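Interferon gamma receptor 1 (Gallus gallus, PDB 4EQ2) probably binds the cytokine interferon gamma as a membrane receptor, the present chain apparently being its extracellular part. Local coordinates at residues A[27-32]-A[64-69]; A[121-126]-A[179-184]; A[148-153]-A[173-178]; A[154-159]-A[186-191]. One frame throughout, in Å; residues are numbered along the deposited sequence.

The four contacts sample two beta sandwiches joined in series. Contact 1 lies in the N-terminal one; contacts 2, 3 and 4 all fall in the second, on the opposite side of the chain's centre, with about 34 Å between the centres of contacts 1 and 3. Contact 2 pairs strands 122-128 and 175-180 of one sheet, contact 4 pairs strands 148-156 and 186-196 of the other, and contact 3 bridges the two sheets. Along the chain contact 1 closes first; both segments of contact 3 fall between those of contact 2, and contact 4 alternates with both. Centres of contacts 2 and 4 are about 10 Å apart. Contact 1 touches none of them, consistent with two separately packed receptor domains.

Contact 1 of 4, residues A[27-32]-A[64-69]; sequences VLYWQY and ATSCDL
Strand 27-31 runs antiparallel to strand 66-68, their axes 4.7 Å apart at closest and 171° between directions, and Leu28 and Cys67 form the hydrogen-bonded pair. Two bonds secure it: Leu28 N donates to Cys67 O at 2.9 Å and Cys67 N to Leu28 O at 2.8 Å, both in the carbonyl plane. A third, longer bond from Trp30 N to Thr65 O (3.2 Å) reaches its acceptor from above the carbonyl plane.

Trp30 carries the side-chain contact. Its CG sits between the backbone N and the carbonyl carbon (chi1 59°), which swings the indole across the partner strand, where one face lies over the peptide joining Thr65 to Ser66. Ser66 N is 3.3 Å from CH2 of Trp30. Over the five-membered ring Thr65 CB makes a CH-pi contact, 4.1 Å from the centroid. Beyond the segments, Phe41 meets the indole edge-to-face.

Leu28 projects to the same face of the sheet as Cys67, and its CB meets Leu69 CD1 at 3.5 Å. On the other face Ser66 CB packs against Tyr29 CD1, also at 3.5 Å. Cys67 is further tied to Cys59 by a disulfide. Inward Leu28 and Trp30, with Ile84 and Val43 of the facing sheet beneath them, match the three-stranded side of a fibronectin type III sandwich, as in class II cytokine receptors.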
loop_
_atom_site.group_PDB
_atom_site.type_symbol
_atom_site.label_atom_id
_atom_site.label_comp_id
_atom_site.label_asym_id
_atom_site.label_seq_id
_atom_site.Cartn_x
_atom_site.Cartn_y
_atom_site.Cartn_z
ATOM N N VAL A 27 8.959 2.055 2.110
ATOM C CA VAL A 27 10.201 1.903 2.851
ATOM C C VAL A 27 11.351 1.499 1.938
ATOM O O VAL A 27 11.204 0.636 1.064
ATOM C CB VAL A 27 10.040 0.880 4.003
ATOM C CG1 VAL A 27 11.300 0.817 4.841
ATOM C CG2 VAL A 27 8.856 1.258 4.874
ATOM N N LEU A 28 12.492 2.146 2.139
ATOM C CA LEU A 28 13.688 1.877 1.352
ATOM C C LEU A 28 14.611 0.990 2.167
ATOM O O LEU A 28 14.846 1.250 3.347
ATOM C CB LEU A 28 14.399 3.187 1.006
ATOM C CG LEU A 28 15.838 3.111 0.491
ATOM C CD1 LEU A 28 15.899 2.423 -0.866
ATOM C CD2 LEU A 28 16.437 4.503 0.400
ATOM N N TYR A 29 15.125 -0.060 1.538
ATOM C CA TYR A 29 16.028 -0.982 2.212
ATOM C C TYR A 29 17.347 -1.099 1.465
ATOM O O TYR A 29 17.426 -0.801 0.275
ATOM C CB TYR A 29 15.397 -2.375 2.338
ATOM C CG TYR A 29 14.079 -2.407 3.075
ATOM C CD1 TYR A 29 14.036 -2.418 4.461
ATOM C CD2 TYR A 29 12.876 -2.436 2.381
ATOM C CE1 TYR A 29 12.825 -2.451 5.140
ATOM C CE2 TYR A 29 11.662 -2.469 3.046
ATOM C CZ TYR A 29 11.640 -2.476 4.428
ATOM O OH TYR A 29 10.434 -2.509 5.097
ATOM N N TRP A 30 18.380 -1.538 2.172
ATOM C CA TRP A 30 19.660 -1.853 1.555
ATOM C C TRP A 30 20.455 -2.749 2.489
ATOM O O TRP A 30 20.047 -2.996 3.625
ATOM C CB TRP A 30 20.450 -0.581 1.250
ATOM C CG TRP A 30 20.738 0.243 2.459
ATOM C CD1 TRP A 30 21.883 0.241 3.198
ATOM C CD2 TRP A 30 19.863 1.200 3.074
ATOM N NE1 TRP A 30 21.778 1.137 4.235
ATOM C CE2 TRP A 30 20.551 1.738 4.181
ATOM C CE3 TRP A 30 18.572 1.654 2.793
ATOM C CZ2 TRP A 30 19.984 2.709 5.011
ATOM C CZ3 TRP A 30 18.011 2.619 3.623
ATOM C CH2 TRP A 30 18.717 3.132 4.718
ATOM N N GLN A 31 21.590 -3.236 2.008
ATOM C CA GLN A 31 22.449 -4.074 2.822
ATOM C C GLN A 31 23.845 -3.485 2.879
ATOM O O GLN A 31 24.234 -2.706 2.007
ATOM C CB GLN A 31 22.488 -5.498 2.271
ATOM C CG GLN A 31 21.166 -6.230 2.390
ATOM C CD GLN A 31 21.189 -7.578 1.706
ATOM O OE1 GLN A 31 21.876 -7.761 0.702
ATOM N NE2 GLN A 31 20.434 -8.531 2.244
ATOM N N TYR A 32 24.591 -3.853 3.914
ATOM C CA TYR A 32 25.938 -3.338 4.097
ATOM C C TYR A 32 26.848 -4.354 4.784
ATOM O O TYR A 32 26.410 -5.084 5.677
ATOM C CB TYR A 32 25.899 -2.036 4.893
ATOM C CG TYR A 32 27.131 -1.194 4.693
ATOM C CD1 TYR A 32 27.323 -0.487 3.515
ATOM C CD2 TYR A 32 28.109 -1.113 5.674
ATOM C CE1 TYR A 32 28.451 0.280 3.320
ATOM C CE2 TYR A 32 29.240 -0.343 5.489
ATOM C CZ TYR A 32 29.405 0.350 4.310
ATOM O OH TYR A 32 30.529 1.114 4.119
ATOM N N ALA A 64 20.554 2.159 11.080
ATOM C CA ALA A 64 19.652 1.212 10.431
ATOM C C ALA A 64 19.914 1.091 8.929
ATOM O O ALA A 64 20.409 2.027 8.287
ATOM C CB ALA A 64 18.212 1.617 10.677
ATOM N N THR A 65 19.571 -0.065 8.369
ATOM C CA THR A 65 19.692 -0.272 6.934
ATOM C C THR A 65 18.325 -0.193 6.250
ATOM O O THR A 65 18.022 -0.967 5.338
ATOM C CB THR A 65 20.358 -1.611 6.615
ATOM O OG1 THR A 65 19.570 -2.677 7.156
ATOM C CG2 THR A 65 21.753 -1.657 7.210
ATOM N N SER A 66 17.504 0.748 6.710
ATOM C CA SER A 66 16.194 0.993 6.125
ATOM C C SER A 66 15.750 2.412 6.448
ATOM O O SER A 66 16.185 2.996 7.439
ATOM C CB SER A 66 15.166 -0.002 6.660
ATOM O OG SER A 66 14.904 0.231 8.034
ATOM N N CYS A 67 14.879 2.963 5.613
ATOM C CA CYS A 67 14.399 4.319 5.819
ATOM C C CYS A 67 12.945 4.417 5.411
ATOM O O CYS A 67 12.568 3.963 4.337
ATOM C CB CYS A 67 15.235 5.304 5.003
ATOM S SG CYS A 67 14.612 6.999 5.021
ATOM N N ASP A 68 12.131 5.015 6.272
ATOM C CA ASP A 68 10.719 5.220 5.975
ATOM C C ASP A 68 10.575 6.463 5.102
ATOM O O ASP A 68 10.985 7.556 5.498
ATOM C CB ASP A 68 9.921 5.374 7.274
ATOM C CG ASP A 68 8.424 5.227 7.068
ATOM O OD1 ASP A 68 7.990 5.032 5.912
ATOM O OD2 ASP A 68 7.678 5.309 8.068
ATOM N N LEU A 69 10.003 6.291 3.913
ATOM C CA LEU A 69 9.908 7.379 2.941
ATOM C C LEU A 69 8.490 7.931 2.818
ATOM O O LEU A 69 8.258 8.902 2.106
ATOM C CB LEU A 69 10.402 6.909 1.575
ATOM C CG LEU A 69 11.853 6.437 1.511
ATOM C CD1 LEU A 69 12.149 5.759 0.177
ATOM C CD2 LEU A 69 12.793 7.601 1.744
#

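Contact 2 of 4, residues A[121-126]-A[179-184]; sequences AEIIVD and IPVPSE
Peptide units are the flat groups that meet here, and the bonds of Ile123 and Ile179 enter their carbonyls differently. Ile179 N approaches Ile123 O nearly along the C=O axis at 2.6 Å, with 162° at the oxygen. The return bond, Ile123 N to Ile179 O at 2.7 Å, is tilted out of the carbonyl plane, and so is Val181 N to Ala121 O at 3.2 Å, by 33°. These three bonds define an antiparallel register that persists one residue past the strand end at Pro180. Glu122 and Pro180 form the non-hydrogen-bonded pair, 4.2 Å apart between their CA atoms.

On the face of Ile123 and Ile179 the contact is apolar. With its CG1 anti to the carbonyl carbon (chi1 -56°), Ile123 presents that atom to Val181 CG2 at 3.6 Å. Val181 CB also sits 3.3 Å from Ala121 O, beside the bond made by its own nitrogen. Val125 CG2 reaches Ile179 CD1 more loosely, at 4.3 Å.

The sheet is the three-stranded side of a fibronectin type III sandwich: strand 122-128 runs in its middle, flanked by 113-119 and by 175-180, an outermost strand within this chain. Ile123 packs on Leu116 next door and on Ile211 and Val213 of strand 201-213 in the facing sheet.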
loop_
_atom_site.group_PDB
_atom_site.type_symbol
_atom_site.label_atom_id
_atom_site.label_comp_id
_atom_site.label_asym_id
_atom_site.label_seq_id
_atom_site.Cartn_x
_atom_site.Cartn_y
_atom_site.Cartn_z
ATOM N N ALA A 121 -32.344 -12.443 4.955
ATOM C CA ALA A 121 -31.870 -12.997 3.688
ATOM C C ALA A 121 -30.845 -12.113 2.967
ATOM O O ALA A 121 -30.231 -12.541 1.991
ATOM C CB ALA A 121 -33.049 -13.307 2.770
ATOM N N GLU A 122 -30.657 -10.887 3.443
ATOM C CA GLU A 122 -29.684 -9.991 2.828
ATOM C C GLU A 122 -28.316 -10.073 3.511
ATOM O O GLU A 122 -28.195 -9.879 4.721
ATOM C CB GLU A 122 -30.199 -8.543 2.802
ATOM C CG GLU A 122 -30.242 -7.856 4.159
ATOM C CD GLU A 122 -30.676 -6.398 4.073
ATOM O OE1 GLU A 122 -31.825 -6.089 4.461
ATOM O OE2 GLU A 122 -29.866 -5.559 3.619
ATOM N N ILE A 123 -27.294 -10.375 2.718
ATOM C CA ILE A 123 -25.913 -10.386 3.187
ATOM C C ILE A 123 -25.360 -8.963 3.260
ATOM O O ILE A 123 -25.601 -8.146 2.373
ATOM C CB ILE A 123 -25.019 -11.203 2.236
ATOM C CG1 ILE A 123 -25.565 -12.620 2.061
ATOM C CG2 ILE A 123 -23.593 -11.243 2.747
ATOM C CD1 ILE A 123 -25.519 -13.439 3.310
ATOM N N ILE A 124 -24.612 -8.675 4.318
ATOM C CA ILE A 124 -24.020 -7.357 4.506
ATOM C C ILE A 124 -22.496 -7.428 4.466
ATOM O O ILE A 124 -21.881 -8.229 5.173
ATOM C CB ILE A 124 -24.452 -6.746 5.851
ATOM C CG1 ILE A 124 -25.975 -6.703 5.955
ATOM C CG2 ILE A 124 -23.871 -5.353 6.016
ATOM C CD1 ILE A 124 -26.480 -6.107 7.261
ATOM N N VAL A 125 -21.889 -6.573 3.651
ATOM C CA VAL A 125 -20.441 -6.583 3.468
ATOM C C VAL A 125 -19.803 -5.263 3.885
ATOM O O VAL A 125 -20.047 -4.224 3.270
ATOM C CB VAL A 125 -20.063 -6.857 1.998
ATOM C CG1 VAL A 125 -18.555 -6.985 1.855
ATOM C CG2 VAL A 125 -20.761 -8.107 1.491
ATOM N N ASP A 126 -18.989 -5.315 4.933
ATOM C CA ASP A 126 -18.189 -4.173 5.355
ATOM C C ASP A 126 -16.751 -4.420 4.943
ATOM O O ASP A 126 -16.176 -5.459 5.269
ATOM C CB ASP A 126 -18.261 -3.988 6.868
ATOM C CG ASP A 126 -19.514 -3.263 7.310
ATOM O OD1 ASP A 126 -19.707 -2.093 6.898
ATOM O OD2 ASP A 126 -20.293 -3.863 8.088
ATOM N N ILE A 179 -26.491 -7.060 0.150
ATOM C CA ILE A 179 -26.786 -7.886 -1.012
ATOM C C ILE A 179 -27.888 -8.896 -0.739
ATOM O O ILE A 179 -27.720 -9.802 0.075
ATOM C CB ILE A 179 -25.542 -8.652 -1.468
ATOM C CG1 ILE A 179 -24.406 -7.677 -1.774
ATOM C CG2 ILE A 179 -25.869 -9.520 -2.672
ATOM C CD1 ILE A 179 -23.102 -8.362 -2.115
ATOM N N PRO A 180 -29.019 -8.750 -1.436
ATOM C CA PRO A 180 -30.121 -9.707 -1.324
ATOM C C PRO A 180 -29.710 -11.038 -1.933
ATOM O O PRO A 180 -29.287 -11.079 -3.086
ATOM C CB PRO A 180 -31.220 -9.063 -2.166
ATOM C CG PRO A 180 -30.471 -8.256 -3.181
ATOM C CD PRO A 180 -29.283 -7.713 -2.448
ATOM N N VAL A 181 -29.817 -12.114 -1.163
ATOM C CA VAL A 181 -29.454 -13.437 -1.655
ATOM C C VAL A 181 -30.499 -13.969 -2.625
ATOM O O VAL A 181 -31.697 -13.848 -2.369
ATOM C CB VAL A 181 -29.290 -14.439 -0.498
ATOM C CG1 VAL A 181 -29.781 -15.821 -0.912
ATOM C CG2 VAL A 181 -27.839 -14.497 -0.062
ATOM N N PRO A 182 -30.046 -14.554 -3.746
ATOM C CA PRO A 182 -30.956 -15.196 -4.698
ATOM C C PRO A 182 -31.960 -16.085 -3.975
ATOM O O PRO A 182 -33.090 -15.654 -3.731
ATOM C CB PRO A 182 -30.014 -16.038 -5.556
ATOM C CG PRO A 182 -28.741 -15.255 -5.560
ATOM C CD PRO A 182 -28.642 -14.628 -4.188
ATOM N N SER A 183 -31.556 -17.301 -3.623
ATOM C CA SER A 183 -32.439 -18.186 -2.874
ATOM C C SER A 183 -31.826 -19.551 -2.586
ATOM O O SER A 183 -31.484 -20.279 -3.521
ATOM C CB SER A 183 -33.774 -18.364 -3.611
ATOM O OG SER A 183 -34.645 -19.242 -2.916
ATOM N N GLU A 184 -31.661 -19.908 -1.311
ATOM C CA GLU A 184 -31.782 -19.027 -0.143
ATOM C C GLU A 184 -31.671 -19.899 1.098
ATOM O O GLU A 184 -32.007 -19.484 2.206
ATOM C CB GLU A 184 -33.074 -18.199 -0.106
ATOM C CG GLU A 184 -34.339 -18.933 0.297
ATOM C CD GLU A 184 -35.475 -17.968 0.613
ATOM O OE1 GLU A 184 -35.238 -16.740 0.545
ATOM O OE2 GLU A 184 -36.596 -18.430 0.930
#

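Contact 3 of 4, residues A[148-153]-A[173-178]; sequences LSYSVI and NECNLS
Tyr150 and Cys175 each set the first side-chain atom beyond CB anti to the residue's own carbonyl carbon, with chi1 of -70° for the tyrosine and -68° for the cysteine, and these torsions bring ring and sulfur together between the strands. The contact crosses the interior of the second sandwich, a fibronectin type III fold by family: strands 148-156 and 175-180 belong to opposing sheets. No direct hydrogen bond joins segments 148-153 and 173-178, and the CA atoms of Tyr150 and Cys175 are 7.8 Å apart, a spacing bridged by side chains instead of by backbone pairing.

Cys175 SG approaches the edge of the Tyr150 ring, close to its plane, at 3.6 Å from CD1. The line from ring centroid to sulfur is 4.9 Å long and 80° off the ring normal, a sulfur-aromatic contact at the edge. The same sulfur is bonded to Cys170, which ties this strand to the chain just before it. On either side of this pair lie looser carbon contacts: Leu148 CD2 meets Asn173 CB at 4.0 Å, the two side chains crossing at about a right angle, and the apolar pair Val152 CG2 and Leu177 CD2 meets at 4.3 Å.

The phenolic end of Tyr150 is polar and held. Its OH is hydrogen-bonded to His129 ND1 outside the segments and, at 2.8 Å, to a water in the ring plane. A phenylalanine here would probably leave both His129 and the water without their phenolic partner. That water donates to Asn173 O at 3.1 Å.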
loop_
_atom_site.group_PDB
_atom_site.type_symbol
_atom_site.label_atom_id
_atom_site.label_comp_id
_atom_site.label_asym_id
_atom_site.label_seq_id
_atom_site.Cartn_x
_atom_site.Cartn_y
_atom_site.Cartn_z
ATOM N N LEU A 148 -11.157 6.062 -4.507
ATOM C CA LEU A 148 -11.146 4.705 -3.975
ATOM C C LEU A 148 -12.479 4.004 -4.223
ATOM O O LEU A 148 -13.545 4.605 -4.099
ATOM C CB LEU A 148 -10.820 4.708 -2.481
ATOM C CG LEU A 148 -10.840 3.344 -1.783
ATOM C CD1 LEU A 148 -9.761 2.414 -2.333
ATOM C CD2 LEU A 148 -10.701 3.502 -0.271
ATOM N N SER A 149 -12.405 2.732 -4.593
ATOM C CA SER A 149 -13.585 1.893 -4.723
ATOM C C SER A 149 -13.170 0.458 -4.473
ATOM O O SER A 149 -11.989 0.127 -4.546
ATOM C CB SER A 149 -14.203 2.011 -6.116
ATOM O OG SER A 149 -13.411 1.346 -7.090
ATOM N N TYR A 150 -14.143 -0.394 -4.181
ATOM C CA TYR A 150 -13.868 -1.802 -3.943
ATOM C C TYR A 150 -14.724 -2.655 -4.855
ATOM O O TYR A 150 -15.894 -2.354 -5.083
ATOM C CB TYR A 150 -14.122 -2.175 -2.477
ATOM C CG TYR A 150 -13.122 -1.591 -1.505
ATOM C CD1 TYR A 150 -13.373 -0.387 -0.859
ATOM C CD2 TYR A 150 -11.925 -2.243 -1.233
ATOM C CE1 TYR A 150 -12.460 0.153 0.032
ATOM C CE2 TYR A 150 -11.002 -1.709 -0.342
ATOM C CZ TYR A 150 -11.274 -0.510 0.287
ATOM O OH TYR A 150 -10.365 0.028 1.175
ATOM N N SER A 151 -14.124 -3.711 -5.391
ATOM C CA SER A 151 -14.856 -4.681 -6.186
ATOM C C SER A 151 -15.134 -5.907 -5.328
ATOM O O SER A 151 -14.245 -6.414 -4.642
ATOM C CB SER A 151 -14.058 -5.074 -7.427
ATOM O OG SER A 151 -12.838 -5.689 -7.061
ATOM N N VAL A 152 -16.373 -6.377 -5.374
ATOM C CA VAL A 152 -16.816 -7.482 -4.539
ATOM C C VAL A 152 -17.259 -8.662 -5.385
ATOM O O VAL A 152 -18.094 -8.517 -6.277
ATOM C CB VAL A 152 -17.990 -7.050 -3.663
ATOM C CG1 VAL A 152 -18.595 -8.246 -2.964
ATOM C CG2 VAL A 152 -17.533 -6.007 -2.661
ATOM N N ILE A 153 -16.697 -9.831 -5.101
ATOM C CA ILE A 153 -17.054 -11.043 -5.829
ATOM C C ILE A 153 -17.920 -11.965 -4.980
ATOM O O ILE A 153 -17.484 -12.460 -3.943
ATOM C CB ILE A 153 -15.808 -11.803 -6.305
ATOM C CG1 ILE A 153 -15.057 -10.984 -7.352
ATOM C CG2 ILE A 153 -16.197 -13.146 -6.885
ATOM C CD1 ILE A 153 -13.795 -11.651 -7.833
ATOM N N ASN A 173 -13.612 6.172 4.040
ATOM C CA ASN A 173 -13.095 5.045 3.262
ATOM C C ASN A 173 -13.613 3.679 3.722
ATOM O O ASN A 173 -13.073 2.641 3.338
ATOM C CB ASN A 173 -11.563 5.051 3.259
ATOM C CG ASN A 173 -10.985 6.380 2.817
ATOM O OD1 ASN A 173 -11.649 7.161 2.131
ATOM N ND2 ASN A 173 -9.738 6.647 3.208
ATOM N N GLU A 174 -14.657 3.677 4.543
ATOM C CA GLU A 174 -15.228 2.425 5.024
ATOM C C GLU A 174 -16.512 2.080 4.276
ATOM O O GLU A 174 -17.589 2.592 4.587
ATOM C CB GLU A 174 -15.451 2.478 6.536
ATOM C CG GLU A 174 -14.145 2.490 7.323
ATOM C CD GLU A 174 -14.308 2.990 8.747
ATOM O OE1 GLU A 174 -14.668 4.176 8.924
ATOM O OE2 GLU A 174 -14.067 2.204 9.691
ATOM N N CYS A 175 -16.377 1.206 3.284
ATOM C CA CYS A 175 -17.474 0.855 2.387
ATOM C C CYS A 175 -18.390 -0.227 2.942
ATOM O O CYS A 175 -17.955 -1.136 3.646
ATOM C CB CYS A 175 -16.927 0.409 1.026
ATOM S SG CYS A 175 -16.136 1.717 0.067
ATOM N N ASN A 176 -19.663 -0.127 2.589
ATOM C CA ASN A 176 -20.671 -1.073 3.036
ATOM C C ASN A 176 -21.594 -1.436 1.877
ATOM O O ASN A 176 -21.754 -0.656 0.943
ATOM C CB ASN A 176 -21.468 -0.474 4.194
ATOM C CG ASN A 176 -22.527 -1.414 4.718
ATOM O OD1 ASN A 176 -23.522 -1.683 4.044
ATOM N ND2 ASN A 176 -22.326 -1.914 5.936
ATOM N N LEU A 177 -22.205 -2.612 1.939
ATOM C CA LEU A 177 -23.025 -3.090 0.835
ATOM C C LEU A 177 -23.993 -4.177 1.311
ATOM O O LEU A 177 -23.577 -5.155 1.928
ATOM C CB LEU A 177 -22.112 -3.639 -0.261
ATOM C CG LEU A 177 -22.696 -3.959 -1.631
ATOM C CD1 LEU A 177 -23.056 -2.677 -2.373
ATOM C CD2 LEU A 177 -21.694 -4.780 -2.428
ATOM N N SER A 178 -25.281 -4.000 1.030
ATOM C CA SER A 178 -26.298 -4.989 1.387
ATOM C C SER A 178 -26.753 -5.760 0.158
ATOM O O SER A 178 -27.341 -5.195 -0.760
ATOM C CB SER A 178 -27.505 -4.317 2.042
ATOM O OG SER A 178 -27.140 -3.681 3.253
HETATM O O HOH W 1 -10.083 2.008 3.073
#

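Contact 4 of 4, residues A[154-159]-A[186-191]; sequences FRNSEN and STYCVS
Tyr188 leaves its strand with CG anti to the carbonyl carbon (chi1 -60°), which lays the side chain along Phe154 and Asn156 of the neighbouring strand. Its CB lies 3.9 Å from Arg155 O and just as far from Phe154 CE1. One atom on, CG is 3.8 Å from the same CE1. The ring's CD2 makes the tightest approach, 3.3 Å to Phe154 CE1, and CE2 then passes over to the CB of Asn156 at 3.8 Å. At the tip, OH comes up against Val181 and Pro182, beyond the two segments. The rings of Tyr188 and Phe154 stand oblique, their planes at 32°. With an alanine at this position, a gap would probably open beside Phe154 and Asn156.

Phe154 also reaches Val190 CG2 with its CD2, extending the apolar face. Beneath these side chains run the two central strands, 148-156 and 186-196, of the four-stranded sheet in the fibronectin type III-like second domain, paired antiparallel. Cys189 N donates to Arg155 O at 2.7 Å, almost straight at 174°, and Arg155 N returns a more bent bond to Cys189 O at 2.8 Å. Cys189 is also bonded to Cys210, in the strand on its other side.

In the loop 157-159, Ser157 OG lies 2.8 Å from Thr187 O, its proton not settled, while Ser157 N bonds weakly to that oxygen. Thr187 N makes weak bonds, 3.3 Å each, to Glu158 OE1 and OE2. The chemistry implies a contrast: one nearly straight and one bent backbone bond, with buried aromatic carbons packed over them, probably hold the strands in register, whereas the loop's backbone and carboxylate bonds are weak and the position of poorly ordered Glu158 is uncertain.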
loop_
_atom_site.group_PDB
_atom_site.type_symbol
_atom_site.label_atom_id
_atom_site.label_comp_id
_atom_site.label_asym_id
_atom_site.label_seq_id
_atom_site.Cartn_x
_atom_site.Cartn_y
_atom_site.Cartn_z
ATOM N N PHE A 154 -19.146 -12.191 -5.440
ATOM C CA PHE A 154 -20.134 -12.970 -4.702
ATOM C C PHE A 154 -20.218 -14.386 -5.250
ATOM O O PHE A 154 -20.524 -14.585 -6.422
ATOM C CB PHE A 154 -21.498 -12.298 -4.820
ATOM C CG PHE A 154 -22.381 -12.515 -3.637
ATOM C CD1 PHE A 154 -23.439 -13.408 -3.698
ATOM C CD2 PHE A 154 -22.152 -11.825 -2.460
ATOM C CE1 PHE A 154 -24.260 -13.609 -2.599
ATOM C CE2 PHE A 154 -22.968 -12.020 -1.354
ATOM C CZ PHE A 154 -24.023 -12.915 -1.423
ATOM N N ARG A 155 -19.967 -15.370 -4.397
ATOM C CA ARG A 155 -19.822 -16.740 -4.860
ATOM C C ARG A 155 -20.716 -17.689 -4.087
ATOM O O ARG A 155 -20.642 -17.777 -2.863
ATOM C CB ARG A 155 -18.367 -17.183 -4.717
ATOM C CG ARG A 155 -17.792 -17.873 -5.938
ATOM C CD ARG A 155 -16.267 -17.855 -5.900
ATOM N NE ARG A 155 -15.675 -18.480 -7.081
ATOM C CZ ARG A 155 -15.492 -17.865 -8.248
ATOM N NH1 ARG A 155 -15.856 -16.599 -8.404
ATOM N NH2 ARG A 155 -14.947 -18.520 -9.263
ATOM N N ASN A 156 -21.564 -18.404 -4.812
ATOM C CA ASN A 156 -22.408 -19.424 -4.211
ATOM C C ASN A 156 -21.731 -20.789 -4.312
ATOM O O ASN A 156 -21.686 -21.392 -5.379
ATOM C CB ASN A 156 -23.773 -19.436 -4.896
ATOM C CG ASN A 156 -24.700 -20.486 -4.340
ATOM O OD1 ASN A 156 -24.856 -20.631 -3.128
ATOM N ND2 ASN A 156 -25.339 -21.216 -5.231
ATOM N N SER A 157 -21.201 -21.266 -3.192
ATOM C CA SER A 157 -20.377 -22.474 -3.172
ATOM C C SER A 157 -21.026 -23.733 -3.762
ATOM O O SER A 157 -20.327 -24.579 -4.316
ATOM C CB SER A 157 -19.873 -22.743 -1.753
ATOM O OG SER A 157 -20.683 -22.085 -0.797
ATOM N N GLU A 158 -22.349 -23.856 -3.646
ATOM C CA GLU A 158 -23.060 -25.037 -4.160
ATOM C C GLU A 158 -23.637 -24.887 -5.577
ATOM O O GLU A 158 -23.158 -25.525 -6.510
ATOM C CB GLU A 158 -24.135 -25.537 -3.177
ATOM C CG GLU A 158 -24.935 -24.451 -2.492
ATOM C CD GLU A 158 -24.224 -23.887 -1.280
ATOM O OE1 GLU A 158 -23.531 -22.856 -1.413
ATOM O OE2 GLU A 158 -24.358 -24.484 -0.193
ATOM N N ASN A 159 -24.663 -24.056 -5.737
ATOM C CA ASN A 159 -25.275 -23.861 -7.053
ATOM C C ASN A 159 -24.281 -23.248 -8.049
ATOM O O ASN A 159 -24.514 -23.256 -9.257
ATOM C CB ASN A 159 -26.557 -23.019 -6.966
ATOM C CG ASN A 159 -27.296 -23.193 -5.646
ATOM O OD1 ASN A 159 -27.118 -24.184 -4.935
ATOM N ND2 ASN A 159 -28.132 -22.214 -5.311
ATOM N N SER A 186 -28.536 -21.729 1.446
ATOM C CA SER A 186 -27.206 -22.146 1.032
ATOM C C SER A 186 -26.122 -21.232 1.585
ATOM O O SER A 186 -26.413 -20.244 2.261
ATOM C CB SER A 186 -27.130 -22.208 -0.490
ATOM O OG SER A 186 -28.000 -21.253 -1.067
ATOM N N THR A 187 -24.871 -21.575 1.301
ATOM C CA THR A 187 -23.732 -20.809 1.791
ATOM C C THR A 187 -23.146 -19.935 0.690
ATOM O O THR A 187 -22.875 -20.406 -0.413
ATOM C CB THR A 187 -22.621 -21.729 2.325
ATOM O OG1 THR A 187 -23.147 -22.574 3.354
ATOM C CG2 THR A 187 -21.476 -20.905 2.886
ATOM N N TYR A 188 -22.955 -18.656 0.992
ATOM C CA TYR A 188 -22.344 -17.742 0.039
ATOM C C TYR A 188 -21.019 -17.250 0.588
ATOM O O TYR A 188 -20.896 -16.984 1.780
ATOM C CB TYR A 188 -23.271 -16.563 -0.259
ATOM C CG TYR A 188 -24.602 -16.971 -0.846
ATOM C CD1 TYR A 188 -25.622 -17.450 -0.035
ATOM C CD2 TYR A 188 -24.841 -16.878 -2.210
ATOM C CE1 TYR A 188 -26.843 -17.828 -0.566
ATOM C CE2 TYR A 188 -26.059 -17.254 -2.751
ATOM C CZ TYR A 188 -27.056 -17.728 -1.924
ATOM O OH TYR A 188 -28.272 -18.106 -2.452
ATOM N N CYS A 189 -20.025 -17.148 -0.288
ATOM C CA CYS A 189 -18.705 -16.670 0.098
ATOM C C CYS A 189 -18.355 -15.437 -0.712
ATOM O O CYS A 189 -18.690 -15.345 -1.891
ATOM C CB CYS A 189 -17.657 -17.753 -0.132
ATOM S SG CYS A 189 -18.073 -19.344 0.601
ATOM N N VAL A 190 -17.670 -14.494 -0.083
ATOM C CA VAL A 190 -17.362 -13.233 -0.734
ATOM C C VAL A 190 -15.902 -12.835 -0.555
ATOM O O VAL A 190 -15.282 -13.155 0.459
ATOM C CB VAL A 190 -18.267 -12.108 -0.206
ATOM C CG1 VAL A 190 -17.775 -11.620 1.144
ATOM C CG2 VAL A 190 -18.305 -10.968 -1.192
ATOM N N SER A 191 -15.358 -12.147 -1.557
ATOM C CA SER A 191 -14.005 -11.603 -1.485
ATOM C C SER A 191 -14.008 -10.197 -2.053
ATOM O O SER A 191 -14.991 -9.774 -2.652
ATOM C CB SER A 191 -13.018 -12.480 -2.250
ATOM O OG SER A 191 -13.358 -12.553 -3.620
#